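Local coordinates for uncharacterized DUF3829-like protein (Bacteroides thetaiotaomicron, PDB 3RH3), which is of unknown function but folds as an all-helical single chain and is probably made as a lipoprotein, at residues P79-N84 with F140-P145; E153-E158 with D162-M167; K201-A206 with S227-F232. All blocks are in the same frame, centred on the assembly; numbering follows the deposited sequence. Where two conformers were deposited one is given.

Contact 1. Residues P79-N84 with F140-P145; sequences PEVRQN and FDILSP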
ATOM      1  N   PRO A  79      10.139  14.423 -16.026  1.00 37.51           N
ATOM      2  CA  PRO A  79      10.219  15.479 -14.998  1.00 37.59           C
ATOM      3  C   PRO A  79       8.999  15.638 -14.115  1.00 42.04           C
ATOM      4  O   PRO A  79       9.155  15.911 -12.931  1.00 40.86           O
ATOM      5  CB  PRO A  79      10.468  16.743 -15.824  1.00 40.33           C
ATOM      6  CG  PRO A  79      11.180  16.258 -17.033  1.00 45.11           C
ATOM      7  CD  PRO A  79      10.531  14.957 -17.355  1.00 40.17           C
ATOM      8  N   GLU A  80       7.793  15.486 -14.674  1.00 41.50           N
ATOM      9  CA  GLU A  80       6.549  15.582 -13.914  1.00 40.51           C
ATOM     10  C   GLU A  80       6.530  14.468 -12.884  1.00 39.22           C
ATOM     11  O   GLU A  80       6.310  14.731 -11.697  1.00 36.95           O
ATOM     12  CB  GLU A  80       5.337  15.514 -14.864  1.00 42.67           C
ATOM     13  CG  GLU A  80       3.980  15.713 -14.208  1.00 61.19           C
ATOM     14  CD  GLU A  80       2.778  15.600 -15.135  1.00101.16           C
ATOM     15  OE1 GLU A  80       2.884  14.929 -16.189  1.00100.20           O
ATOM     16  OE2 GLU A  80       1.718  16.175 -14.796  1.00104.29           O
ATOM     17  N   VAL A  81       6.865  13.246 -13.310  1.00 35.81           N
ATOM     18  CA  VAL A  81       6.886  12.085 -12.403  1.00 34.44           C
ATOM     19  C   VAL A  81       7.914  12.298 -11.291  1.00 37.03           C
ATOM     20  O   VAL A  81       7.592  12.056 -10.135  1.00 36.60           O
ATOM     21  CB  VAL A  81       7.095  10.737 -13.146  1.00 38.25           C
ATOM     22  CG1 VAL A  81       7.471   9.621 -12.176  1.00 36.61           C
ATOM     23  CG2 VAL A  81       5.834  10.350 -13.919  1.00 38.47           C
ATOM     24  N   ARG A  82       9.124  12.791 -11.628  1.00 34.91           N
ATOM     25  CA  ARG A  82      10.180  13.023 -10.644  1.00 33.94           C
ATOM     26  C   ARG A  82       9.731  14.055  -9.605  1.00 35.64           C
ATOM     27  O   ARG A  82       9.903  13.830  -8.409  1.00 32.97           O
ATOM     28  CB  ARG A  82      11.496  13.466 -11.325  1.00 31.30           C
ATOM     29  CG  ARG A  82      12.056  12.396 -12.216  1.00 31.44           C
ATOM     30  CD  ARG A  82      13.079  12.992 -13.132  1.00 37.42           C
ATOM     31  NE  ARG A  82      14.388  13.125 -12.480  1.00 35.93           N
ATOM     32  CZ  ARG A  82      15.478  13.575 -13.082  1.00 43.22           C
ATOM     33  NH1 ARG A  82      15.442  13.918 -14.365  1.00 35.71           N
ATOM     34  NH2 ARG A  82      16.613  13.679 -12.412  1.00 36.45           N
ATOM     35  N   GLN A  83       9.138  15.169 -10.064  1.00 33.92           N
ATOM     36  CA  GLN A  83       8.639  16.208  -9.173  1.00 34.27           C
ATOM     37  C   GLN A  83       7.492  15.688  -8.258  1.00 38.62           C
ATOM     38  O   GLN A  83       7.482  15.977  -7.051  1.00 38.98           O
ATOM     39  CB  GLN A  83       8.192  17.442  -9.987  1.00 35.90           C
ATOM     40  CG  GLN A  83       7.782  18.628  -9.115  1.00 42.05           C
ATOM     41  CD  GLN A  83       8.806  19.096  -8.096  1.00 57.30           C
ATOM     42  OE1 GLN A  83      10.035  19.005  -8.279  1.00 55.29           O
ATOM     43  NE2 GLN A  83       8.313  19.644  -6.997  1.00 54.28           N
ATOM     44  N   ASN A  84       6.546  14.925  -8.820  1.00 35.99           N
ATOM     45  CA  ASN A  84       5.448  14.321  -8.045  1.00 35.77           C
ATOM     46  C   ASN A  84       5.973  13.395  -6.966  1.00 39.54           C
ATOM     47  O   ASN A  84       5.502  13.440  -5.832  1.00 39.46           O
ATOM     48  CB  ASN A  84       4.478  13.544  -8.953  1.00 37.35           C
ATOM     49  CG  ASN A  84       3.688  14.412  -9.883  1.00 53.80           C
ATOM     50  OD1 ASN A  84       3.547  15.604  -9.668  1.00 50.18           O
ATOM     51  ND2 ASN A  84       3.171  13.835 -10.949  1.00 51.20           N
ATOM     52  N   PHE A 140       2.458   5.090  -4.580  1.00 38.35           N
ATOM     53  CA  PHE A 140       2.185   3.827  -5.247  1.00 37.63           C
ATOM     54  C   PHE A 140       1.374   4.064  -6.524  1.00 38.16           C
ATOM     55  O   PHE A 140       1.675   3.427  -7.525  1.00 36.82           O
ATOM     56  CB  PHE A 140       1.530   2.790  -4.310  1.00 39.54           C
ATOM     57  CG  PHE A 140       2.519   2.181  -3.330  1.00 42.68           C
ATOM     58  CD1 PHE A 140       3.631   1.467  -3.782  1.00 47.03           C
ATOM     59  CD2 PHE A 140       2.341   2.325  -1.953  1.00 45.81           C
ATOM     60  CE1 PHE A 140       4.564   0.927  -2.872  1.00 49.24           C
ATOM     61  CE2 PHE A 140       3.261   1.771  -1.044  1.00 49.83           C
ATOM     62  CZ  PHE A 140       4.370   1.078  -1.510  1.00 48.75           C
ATOM     63  N   ASP A 141       0.390   4.990  -6.507  1.00 34.85           N
ATOM     64  CA  ASP A 141      -0.411   5.357  -7.678  1.00 35.27           C
ATOM     65  C   ASP A 141       0.477   5.899  -8.818  1.00 40.74           C
ATOM     66  O   ASP A 141       0.258   5.547  -9.969  1.00 43.40           O
ATOM     67  CB  ASP A 141      -1.479   6.405  -7.323  1.00 37.92           C
ATOM     68  CG  ASP A 141      -2.628   5.918  -6.426  1.00 55.28           C
ATOM     69  OD1 ASP A 141      -2.810   4.687  -6.300  1.00 56.22           O
ATOM     70  OD2 ASP A 141      -3.346   6.777  -5.855  1.00 62.88           O
ATOM     71  N   ILE A 142       1.466   6.742  -8.503  1.00 34.41           N
ATOM     72  CA  ILE A 142       2.396   7.275  -9.497  1.00 35.48           C
ATOM     73  C   ILE A 142       3.188   6.133 -10.135  1.00 39.86           C
ATOM     74  O   ILE A 142       3.242   6.034 -11.355  1.00 41.02           O
ATOM     75  CB  ILE A 142       3.351   8.360  -8.896  1.00 38.79           C
ATOM     76  CG1 ILE A 142       2.590   9.641  -8.486  1.00 38.58           C
ATOM     77  CG2 ILE A 142       4.536   8.719  -9.846  1.00 39.23           C
ATOM     78  CD1 ILE A 142       3.293  10.372  -7.316  1.00 44.30           C
ATOM     79  N   LEU A 143       3.745   5.247  -9.313  1.00 37.26           N
ATOM     80  CA  LEU A 143       4.656   4.211  -9.761  1.00 36.71           C
ATOM     81  C   LEU A 143       3.997   3.058 -10.462  1.00 41.02           C
ATOM     82  O   LEU A 143       4.670   2.423 -11.289  1.00 40.22           O
ATOM     83  CB  LEU A 143       5.466   3.669  -8.571  1.00 36.34           C
ATOM     84  CG  LEU A 143       6.429   4.631  -7.881  1.00 40.54           C
ATOM     85  CD1 LEU A 143       7.068   3.953  -6.672  1.00 41.85           C
ATOM     86  CD2 LEU A 143       7.513   5.111  -8.822  1.00 36.48           C
ATOM     87  N   SER A 144       2.735   2.727 -10.089  1.00 38.07           N
ATOM     88  CA  SER A 144       1.999   1.550 -10.600  1.00 38.57           C
ATOM     89  C   SER A 144       1.983   1.476 -12.138  1.00 42.71           C
ATOM     90  O   SER A 144       2.488   0.473 -12.636  1.00 42.95           O
ATOM     91  CB  SER A 144       0.568   1.475 -10.044  1.00 41.02           C
ATOM     92  N   PRO A 145       1.500   2.478 -12.922  1.00 39.94           N
ATOM     93  CA  PRO A 145       1.527   2.318 -14.394  1.00 40.97           C
ATOM     94  C   PRO A 145       2.946   2.293 -14.984  1.00 47.06           C
ATOM     95  O   PRO A 145       3.157   1.712 -16.056  1.00 48.53           O
ATOM     96  CB  PRO A 145       0.752   3.538 -14.891  1.00 42.76           C
ATOM     97  CG  PRO A 145       0.863   4.538 -13.782  1.00 46.06           C
ATOM     98  CD  PRO A 145       0.842   3.751 -12.542  1.00 40.67           C
TER
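Val-81 and Asn-84 of helix 79-111 pack on Ile-142 of helix 115-154. All contacts across the two segments are between carbons. Ile-142 takes about half of the buried surface, and its two branches divide the work. Its CG2 methyl meets CG1 of Val-81 at 3.9 Å. The two side chains do not meet end on. They slide past each other in opposite directions. Both methyls stand opposite their own backbone N about the CA-CB bond (chi1 165° for Val-81). The longer branch of Ile-142 runs to the other partner. Its CD1 lies 3.8 Å from CB of Asn-84 and 4.1 Å from the carbonyl carbon C of Asn-84, so it rests at the root of that side chain.

No polar bond crosses between the segments; those nearby stay within one helix or its end. Asn-78 OD1 accepts from the N of Val-81 at the start of helix 79-111. The O of Asn-84 accepts from ND2 of Asn-88. In the other helix, Pro-145 has no N-H to give to the preceding turn, and the helix is kinked there.

The pair belongs to a long helical hairpin. Helix 79-111 runs out and helix 115-154 returns antiparallel to it. Ile-142 also packs on Leu-85 and Asn-88 of the first helix. Leu-143, one residue on, packs on Leu-85, Phe-77 and Tyr-21.

The contact lies near the surface and covers 144 Å². With no hydrogen bond or charge pair across it, the two segments are held here by the fit of aliphatic groups and by the burial of apolar surface, neither of which is strongly directional.

Contact 2. Residues E153-E158 with D162-M167; sequences ELLADE and DQIMAM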
ATOM      1  N   GLU A 153       7.937  -4.746 -20.689  1.00 54.70           N
ATOM      2  CA  GLU A 153       9.138  -4.725 -21.522  1.00 55.18           C
ATOM      3  C   GLU A 153      10.117  -5.824 -21.128  1.00 57.31           C
ATOM      4  O   GLU A 153      10.689  -6.475 -22.007  1.00 57.62           O
ATOM      5  CB  GLU A 153       9.825  -3.351 -21.437  1.00 56.47           C
ATOM      6  CG  GLU A 153       9.105  -2.278 -22.235  1.00 68.75           C
ATOM      7  CD  GLU A 153       9.427  -0.844 -21.858  1.00 91.02           C
ATOM      8  OE1 GLU A 153      10.620  -0.538 -21.620  1.00 89.24           O
ATOM      9  OE2 GLU A 153       8.485  -0.017 -21.835  1.00 76.85           O
ATOM     10  N   LEU A 154      10.328  -6.016 -19.814  1.00 52.16           N
ATOM     11  CA  LEU A 154      11.247  -7.028 -19.310  1.00 53.27           C
ATOM     12  C   LEU A 154      10.682  -8.440 -19.451  1.00 57.08           C
ATOM     13  O   LEU A 154      11.459  -9.386 -19.470  1.00 58.45           O
ATOM     14  CB  LEU A 154      11.617  -6.740 -17.842  1.00 52.89           C
ATOM     15  CG  LEU A 154      12.516  -5.491 -17.631  1.00 58.12           C
ATOM     16  CD1 LEU A 154      12.282  -4.867 -16.281  1.00 57.65           C
ATOM     17  CD2 LEU A 154      13.986  -5.799 -17.848  1.00 60.15           C
ATOM     18  N   LEU A 155       9.348  -8.585 -19.587  1.00 52.76           N
ATOM     19  CA  LEU A 155       8.674  -9.886 -19.707  1.00 52.76           C
ATOM     20  C   LEU A 155       8.129 -10.150 -21.104  1.00 57.99           C
ATOM     21  O   LEU A 155       7.434 -11.148 -21.296  1.00 58.52           O
ATOM     22  CB  LEU A 155       7.519  -9.992 -18.697  1.00 51.53           C
ATOM     23  CG  LEU A 155       7.865  -9.800 -17.228  1.00 56.25           C
ATOM     24  CD1 LEU A 155       6.609  -9.574 -16.422  1.00 55.97           C
ATOM     25  CD2 LEU A 155       8.663 -10.988 -16.672  1.00 59.43           C
ATOM     26  N   ALA A 156       8.463  -9.291 -22.080  1.00 54.84           N
ATOM     27  CA  ALA A 156       7.993  -9.385 -23.467  1.00 56.13           C
ATOM     28  C   ALA A 156       8.119 -10.806 -24.071  1.00 61.86           C
ATOM     29  O   ALA A 156       7.213 -11.233 -24.786  1.00 62.63           O
ATOM     30  CB  ALA A 156       8.744  -8.389 -24.339  1.00 57.47           C
ATOM     31  N   ASP A 157       9.204 -11.535 -23.749  1.00 59.39           N
ATOM     32  CA  ASP A 157       9.482 -12.881 -24.275  1.00 61.39           C
ATOM     33  C   ASP A 157       9.130 -13.997 -23.276  1.00 63.73           C
ATOM     34  O   ASP A 157       9.507 -15.156 -23.489  1.00 64.94           O
ATOM     35  CB  ASP A 157      10.970 -12.989 -24.690  1.00 65.37           C
ATOM     36  CG  ASP A 157      11.440 -11.877 -25.617  1.00 83.55           C
ATOM     37  OD1 ASP A 157      10.806 -11.678 -26.686  1.00 85.79           O
ATOM     38  OD2 ASP A 157      12.432 -11.192 -25.267  1.00 91.78           O
ATOM     39  N   GLU A 158       8.394 -13.656 -22.209  1.00 57.22           N
ATOM     40  CA  GLU A 158       8.001 -14.614 -21.189  1.00 55.82           C
ATOM     41  C   GLU A 158       6.681 -15.291 -21.608  1.00 58.25           C
ATOM     42  O   GLU A 158       5.696 -14.585 -21.823  1.00 57.59           O
ATOM     43  CB  GLU A 158       7.900 -13.905 -19.820  1.00 55.64           C
ATOM     44  CG  GLU A 158       7.709 -14.767 -18.578  1.00 70.22           C
ATOM     45  CD  GLU A 158       8.364 -16.129 -18.447  1.00 91.83           C
ATOM     46  OE1 GLU A 158       9.610 -16.219 -18.542  1.00 82.93           O
ATOM     47  OE2 GLU A 158       7.614 -17.116 -18.274  1.00 85.58           O
ATOM     48  N   ASP A 162       1.156 -12.617 -19.378  1.00 43.59           N
ATOM     49  CA  ASP A 162      -0.208 -12.209 -19.008  1.00 42.66           C
ATOM     50  C   ASP A 162      -0.546 -12.605 -17.569  1.00 44.84           C
ATOM     51  O   ASP A 162      -1.086 -11.776 -16.832  1.00 43.41           O
ATOM     52  CB  ASP A 162      -1.249 -12.798 -19.968  1.00 47.02           C
ATOM     53  CG  ASP A 162      -1.174 -12.346 -21.421  1.00 64.65           C
ATOM     54  OD1 ASP A 162      -0.396 -11.404 -21.717  1.00 65.58           O
ATOM     55  OD2 ASP A 162      -1.910 -12.925 -22.261  1.00 75.78           O
ATOM     56  N   GLN A 163      -0.204 -13.869 -17.188  1.00 40.68           N
ATOM     57  CA  GLN A 163      -0.435 -14.419 -15.859  0.67 39.43           C
ATOM     58  C   GLN A 163       0.353 -13.601 -14.804  1.00 41.66           C
ATOM     59  O   GLN A 163      -0.237 -13.169 -13.821  1.00 40.05           O
ATOM     60  CB  GLN A 163      -0.044 -15.918 -15.827  0.67 41.58           C
ATOM     61  CG  GLN A 163      -1.012 -16.847 -16.598  0.67 51.56           C
ATOM     62  CD  GLN A 163      -0.780 -16.989 -18.101  0.67 55.96           C
ATOM     63  OE1 GLN A 163      -0.145 -16.151 -18.769  0.67 46.10           O
ATOM     64  NE2 GLN A 163      -1.383 -18.019 -18.686  0.67 32.38           N
ATOM     65  N   ILE A 164       1.680 -13.374 -15.027  1.00 38.97           N
ATOM     66  CA  ILE A 164       2.571 -12.624 -14.129  1.00 37.40           C
ATOM     67  C   ILE A 164       2.085 -11.177 -13.972  1.00 40.27           C
ATOM     68  O   ILE A 164       1.975 -10.684 -12.837  1.00 38.70           O
ATOM     69  CB  ILE A 164       4.049 -12.699 -14.608  1.00 40.32           C
ATOM     70  CG1 ILE A 164       4.565 -14.160 -14.493  1.00 40.22           C
ATOM     71  CG2 ILE A 164       4.955 -11.715 -13.806  1.00 39.55           C
ATOM     72  CD1 ILE A 164       5.614 -14.564 -15.475  1.00 41.54           C
HETATM   73  N   MSE A 165       1.791 -10.508 -15.097  1.00 37.05           N
HETATM   74  CA  MSE A 165       1.275  -9.127 -15.130  0.50 34.99           C
HETATM   75  C   MSE A 165      -0.012  -9.020 -14.303  1.00 38.69           C
HETATM   76  O   MSE A 165      -0.163  -8.103 -13.507  1.00 37.19           O
HETATM   77  CB  MSE A 165       1.000  -8.659 -16.581  0.50 37.29           C
HETATM   78  CG  MSE A 165       2.250  -8.510 -17.443  0.50 44.02           C
HETATM   79 SE   MSE A 165       3.581  -7.311 -16.702  0.38 49.39          SE
HETATM   80  CE  MSE A 165       2.644  -5.654 -17.036  0.50 44.95           C
ATOM     81  N   ALA A 166      -0.945  -9.995 -14.489  1.00 36.30           N
ATOM     82  CA  ALA A 166      -2.219  -9.996 -13.767  1.00 34.90           C
ATOM     83  C   ALA A 166      -2.005 -10.086 -12.253  1.00 38.78           C
ATOM     84  O   ALA A 166      -2.598  -9.308 -11.493  1.00 38.34           O
ATOM     85  CB  ALA A 166      -3.094 -11.138 -14.236  1.00 35.95           C
HETATM   86  N   MSE A 167      -1.140 -11.005 -11.816  1.00 34.77           N
HETATM   87  CA  MSE A 167      -0.884 -11.184 -10.383  1.00 33.84           C
HETATM   88  C   MSE A 167      -0.273  -9.934  -9.785  1.00 40.81           C
HETATM   89  O   MSE A 167      -0.742  -9.488  -8.743  1.00 42.70           O
HETATM   90  CB  MSE A 167       0.006 -12.396 -10.118  1.00 35.05           C
HETATM   91  CG  MSE A 167      -0.709 -13.689 -10.314  1.00 39.60           C
HETATM   92 SE   MSE A 167       0.335 -15.237  -9.760  0.75 43.72          SE
HETATM   93  CE  MSE A 167       1.233 -15.598 -11.450  1.00 42.51           C
TER
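A tight link between two antiparallel helices is closed where Leu-155 and Glu-158 pack on Ile-164 and Met-165. Helix 115-154 ends just before Leu-155. A type I beta turn from Leu-155 to Glu-158 follows, and the chain enters helix 161-181 soon after. The turn is closed by the N of Glu-158, which gives a hydrogen bond of 2.8 Å to the O of Leu-155.

Leu-155 is the first residue to leave the helical conformation, and its CB is directed toward segment 162-167. One methyl does the touching. CD1 of Leu-155 lies 3.8 Å from CG2 of Ile-164, and the two side chains cross obliquely. The same CD1 is 3.8 Å from the selenium of Met-165, a selenomethionine. That second touch is less certain, because Met-165 was modelled in two conformers. In one of them its chain bends at chi2 (-56°), which brings the selenium back to Leu-155. In that conformer Met-165 also packs on Glu-148, Glu-151 and Ser-152 of helix 115-154.

Glu-158 adds its aliphatic part. Its CG is 3.7 Å from CD1 of Ile-164, and the two side chains meet at about a right angle. CG is anti to the backbone N (chi1 -171°), which carries it over to the isoleucine. The two branches of Ile-164 thus have separate partners: CG2 has Leu-155 and CD1 has Glu-158.

No hydrogen bond joins the two segments. On another side of helix 161-181, Gln-163 and Met-167 pack on Phe-222 of helix 216-240.

The arrangement is that of an alpha-alpha hairpin with a short connection; here Leu-155, just past the first helix, packs on the opening turns of the second.

Contact 3. Residues K201-A206 with S227-F232; sequences KELKAA and STVKSF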
ATOM      1  N   LYS A 201     -12.866  -6.607 -11.485  1.00 34.12           N
ATOM      2  CA  LYS A 201     -12.689  -6.479 -12.928  1.00 35.25           C
ATOM      3  C   LYS A 201     -11.366  -7.162 -13.341  1.00 41.78           C
ATOM      4  O   LYS A 201     -11.340  -7.890 -14.329  1.00 44.29           O
ATOM      5  CB  LYS A 201     -12.693  -4.981 -13.314  1.00 36.33           C
ATOM      6  CG  LYS A 201     -13.076  -4.678 -14.744  1.00 50.71           C
ATOM      7  CD  LYS A 201     -13.064  -3.169 -15.011  1.00 63.10           C
ATOM      8  N   GLU A 202     -10.297  -6.962 -12.564  1.00 36.78           N
ATOM      9  CA  GLU A 202      -8.977  -7.572 -12.813  1.00 37.00           C
ATOM     10  C   GLU A 202      -9.054  -9.096 -12.644  1.00 41.32           C
ATOM     11  O   GLU A 202      -8.456  -9.844 -13.416  1.00 41.81           O
ATOM     12  CB  GLU A 202      -7.912  -7.006 -11.854  1.00 37.05           C
ATOM     13  CG  GLU A 202      -7.538  -5.553 -12.081  1.00 41.48           C
ATOM     14  CD  GLU A 202      -6.794  -4.878 -10.941  1.00 53.24           C
ATOM     15  OE1 GLU A 202      -6.412  -5.570  -9.970  1.00 46.67           O
ATOM     16  OE2 GLU A 202      -6.575  -3.650 -11.030  1.00 50.96           O
ATOM     17  N   LEU A 203      -9.820  -9.543 -11.661  1.00 38.03           N
ATOM     18  CA  LEU A 203      -9.966 -10.963 -11.365  1.00 39.01           C
ATOM     19  C   LEU A 203     -10.689 -11.716 -12.495  1.00 44.59           C
ATOM     20  O   LEU A 203     -10.239 -12.791 -12.872  1.00 45.70           O
ATOM     21  CB  LEU A 203     -10.700 -11.142 -10.033  1.00 39.08           C
ATOM     22  CG  LEU A 203     -10.797 -12.552  -9.469  1.00 45.34           C
ATOM     23  CD1 LEU A 203      -9.418 -13.116  -9.167  1.00 46.32           C
ATOM     24  CD2 LEU A 203     -11.657 -12.558  -8.216  1.00 47.04           C
ATOM     25  N   LYS A 204     -11.788 -11.157 -13.020  1.00 41.10           N
ATOM     26  CA  LYS A 204     -12.570 -11.760 -14.107  1.00 42.18           C
ATOM     27  C   LYS A 204     -11.759 -11.802 -15.394  1.00 47.47           C
ATOM     28  O   LYS A 204     -11.884 -12.759 -16.163  1.00 48.60           O
ATOM     29  CB  LYS A 204     -13.896 -11.010 -14.309  1.00 43.58           C
ATOM     30  CG  LYS A 204     -14.847 -11.247 -13.142  1.00 57.34           C
ATOM     31  CD  LYS A 204     -16.259 -10.749 -13.399  1.00 69.12           C
ATOM     32  CE  LYS A 204     -17.220 -11.274 -12.353  1.00 80.36           C
ATOM     33  NZ  LYS A 204     -17.370 -12.759 -12.410  1.00 91.33           N
ATOM     34  N   ALA A 205     -10.907 -10.782 -15.617  1.00 44.60           N
ATOM     35  CA  ALA A 205     -10.024 -10.732 -16.780  1.00 44.98           C
ATOM     36  C   ALA A 205      -8.936 -11.795 -16.635  1.00 48.98           C
ATOM     37  O   ALA A 205      -8.707 -12.553 -17.577  1.00 50.25           O
ATOM     38  CB  ALA A 205      -9.413  -9.354 -16.930  1.00 45.41           C
ATOM     39  N   ALA A 206      -8.349 -11.923 -15.425  1.00 44.56           N
ATOM     40  CA  ALA A 206      -7.323 -12.938 -15.146  1.00 44.49           C
ATOM     41  C   ALA A 206      -7.853 -14.358 -15.357  1.00 49.93           C
ATOM     42  O   ALA A 206      -7.136 -15.181 -15.931  1.00 50.69           O
ATOM     43  CB  ALA A 206      -6.791 -12.792 -13.740  1.00 43.95           C
ATOM     44  N   SER A 227      -7.803 -17.816  -6.270  1.00 37.45           N
ATOM     45  CA  SER A 227      -8.593 -18.300  -5.138  1.00 37.15           C
ATOM     46  C   SER A 227      -8.325 -17.443  -3.867  1.00 39.09           C
ATOM     47  O   SER A 227      -9.271 -17.109  -3.160  1.00 37.81           O
ATOM     48  CB  SER A 227      -8.281 -19.776  -4.884  1.00 42.46           C
ATOM     49  OG  SER A 227      -8.694 -20.198  -3.594  1.00 58.27           O
ATOM     50  N   THR A 228      -7.051 -17.075  -3.614  1.00 36.37           N
ATOM     51  CA  THR A 228      -6.611 -16.227  -2.484  1.00 36.31           C
ATOM     52  C   THR A 228      -7.150 -14.812  -2.642  1.00 39.44           C
ATOM     53  O   THR A 228      -7.444 -14.160  -1.644  1.00 39.31           O
ATOM     54  CB  THR A 228      -5.067 -16.210  -2.408  1.00 43.99           C
ATOM     55  OG1 THR A 228      -4.595 -17.557  -2.430  1.00 47.52           O
ATOM     56  CG2 THR A 228      -4.535 -15.499  -1.163  1.00 36.25           C
ATOM     57  N   VAL A 229      -7.258 -14.320  -3.877  1.00 35.32           N
ATOM     58  CA  VAL A 229      -7.818 -12.988  -4.119  1.00 34.72           C
ATOM     59  C   VAL A 229      -9.315 -13.004  -3.718  1.00 41.48           C
ATOM     60  O   VAL A 229      -9.756 -12.118  -2.970  1.00 41.85           O
ATOM     61  CB  VAL A 229      -7.603 -12.509  -5.572  1.00 37.39           C
ATOM     62  CG1 VAL A 229      -8.481 -11.296  -5.888  1.00 37.25           C
ATOM     63  CG2 VAL A 229      -6.135 -12.184  -5.832  1.00 36.50           C
ATOM     64  N   LYS A 230     -10.078 -14.030  -4.168  1.00 38.52           N
ATOM     65  CA  LYS A 230     -11.515 -14.154  -3.822  1.00 37.65           C
ATOM     66  C   LYS A 230     -11.682 -14.266  -2.307  1.00 38.78           C
ATOM     67  O   LYS A 230     -12.580 -13.658  -1.769  1.00 36.51           O
ATOM     68  CB  LYS A 230     -12.190 -15.350  -4.510  1.00 40.32           C
ATOM     69  CG  LYS A 230     -12.118 -15.335  -6.026  1.00 56.32           C
ATOM     70  CD  LYS A 230     -12.348 -16.717  -6.644  1.00 69.31           C
ATOM     71  CE  LYS A 230     -11.659 -16.823  -7.982  1.00 79.60           C
ATOM     72  NZ  LYS A 230     -11.556 -18.224  -8.463  1.00 91.36           N
ATOM     73  N   SER A 231     -10.776 -14.988  -1.612  1.00 36.80           N
ATOM     74  CA  SER A 231     -10.829 -15.128  -0.149  1.00 35.92           C
ATOM     75  C   SER A 231     -10.591 -13.802   0.506  1.00 37.51           C
ATOM     76  O   SER A 231     -11.279 -13.458   1.457  1.00 38.28           O
ATOM     77  CB  SER A 231      -9.798 -16.138   0.340  1.00 36.72           C
ATOM     78  OG  SER A 231     -10.326 -17.414   0.063  1.00 39.27           O
ATOM     79  N   PHE A 232      -9.621 -13.048  -0.016  1.00 32.92           N
ATOM     80  CA  PHE A 232      -9.285 -11.713   0.477  1.00 31.25           C
ATOM     81  C   PHE A 232     -10.495 -10.821   0.342  1.00 33.76           C
ATOM     82  O   PHE A 232     -10.857 -10.097   1.267  1.00 34.81           O
ATOM     83  CB  PHE A 232      -8.054 -11.103  -0.254  1.00 31.81           C
ATOM     84  CG  PHE A 232      -7.931  -9.635   0.050  1.00 32.91           C
ATOM     85  CD1 PHE A 232      -7.440  -9.202   1.279  1.00 35.76           C
ATOM     86  CD2 PHE A 232      -8.443  -8.680  -0.831  1.00 34.69           C
ATOM     87  CE1 PHE A 232      -7.402  -7.835   1.594  1.00 36.63           C
ATOM     88  CE2 PHE A 232      -8.417  -7.314  -0.505  1.00 36.62           C
ATOM     89  CZ  PHE A 232      -7.903  -6.904   0.709  1.00 34.26           C
TER
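No ring takes part where Leu-203 meets Val-229 and Lys-230. The flat groups nearby belong to Phe-232 and Glu-202, which do not touch across the contact. The ring of Phe-232 stacks edge-to-face with Tyr-257 of helix 247-257. The carboxylate of Glu-202 has OE1 hydrogen-bonded to OG1 of Thr-173, while its OE2 lies near OE2 of Glu-198, a closeness that may raise the pKa of one of them.

Leu-203 carries the contact with both methyls. CD1 meets CG1 of Val-229 tip to tip at 3.9 Å. CD2 comes 3.6 Å from CG of Lys-230, and the two side chains cross at about a right angle. With chi1 at -173°, CG of Leu-203 lies opposite its backbone N and carries the fork out toward helix 216-240.

Helices 189-207 and 216-240 form an antiparallel helical hairpin, and Leu-203 sits in its seam. Met-170 of helix 161-181 also touches it, as do Leu-226 and Met-233. With alanine in place of Leu-203, both methyls go, which would probably open a gap beside Val-229 and leave the Lys-230 chain with less to lie against.

Val-229 is buried too and packs on Leu-261. Lys-230 is exposed at the margin. Its chain is extended beyond CG, and NZ makes a long, weak ion pair with OE2 of Glu-207.

From the N terminus, helix 10-32 runs first and lies against helix 115-154. Contact 1 then closes the long hairpin of helices 79-111 and 115-154. Contact 2 follows at the C-terminal end of helix 115-154 and closes the short turn into helix 161-181. It joins the DUF6845 region to the DUF3829-like C-terminal region. Contact 3 closes the hairpin of helices 189-207 and 216-240 within the latter. The three are in series, and none nests or crosses. Contacts 1 and 2 share helix 115-154, with centres about 21 Å apart. Contacts 2 and 3 touch, with CB of Ala-166 4.1 Å from CB of Ala-206.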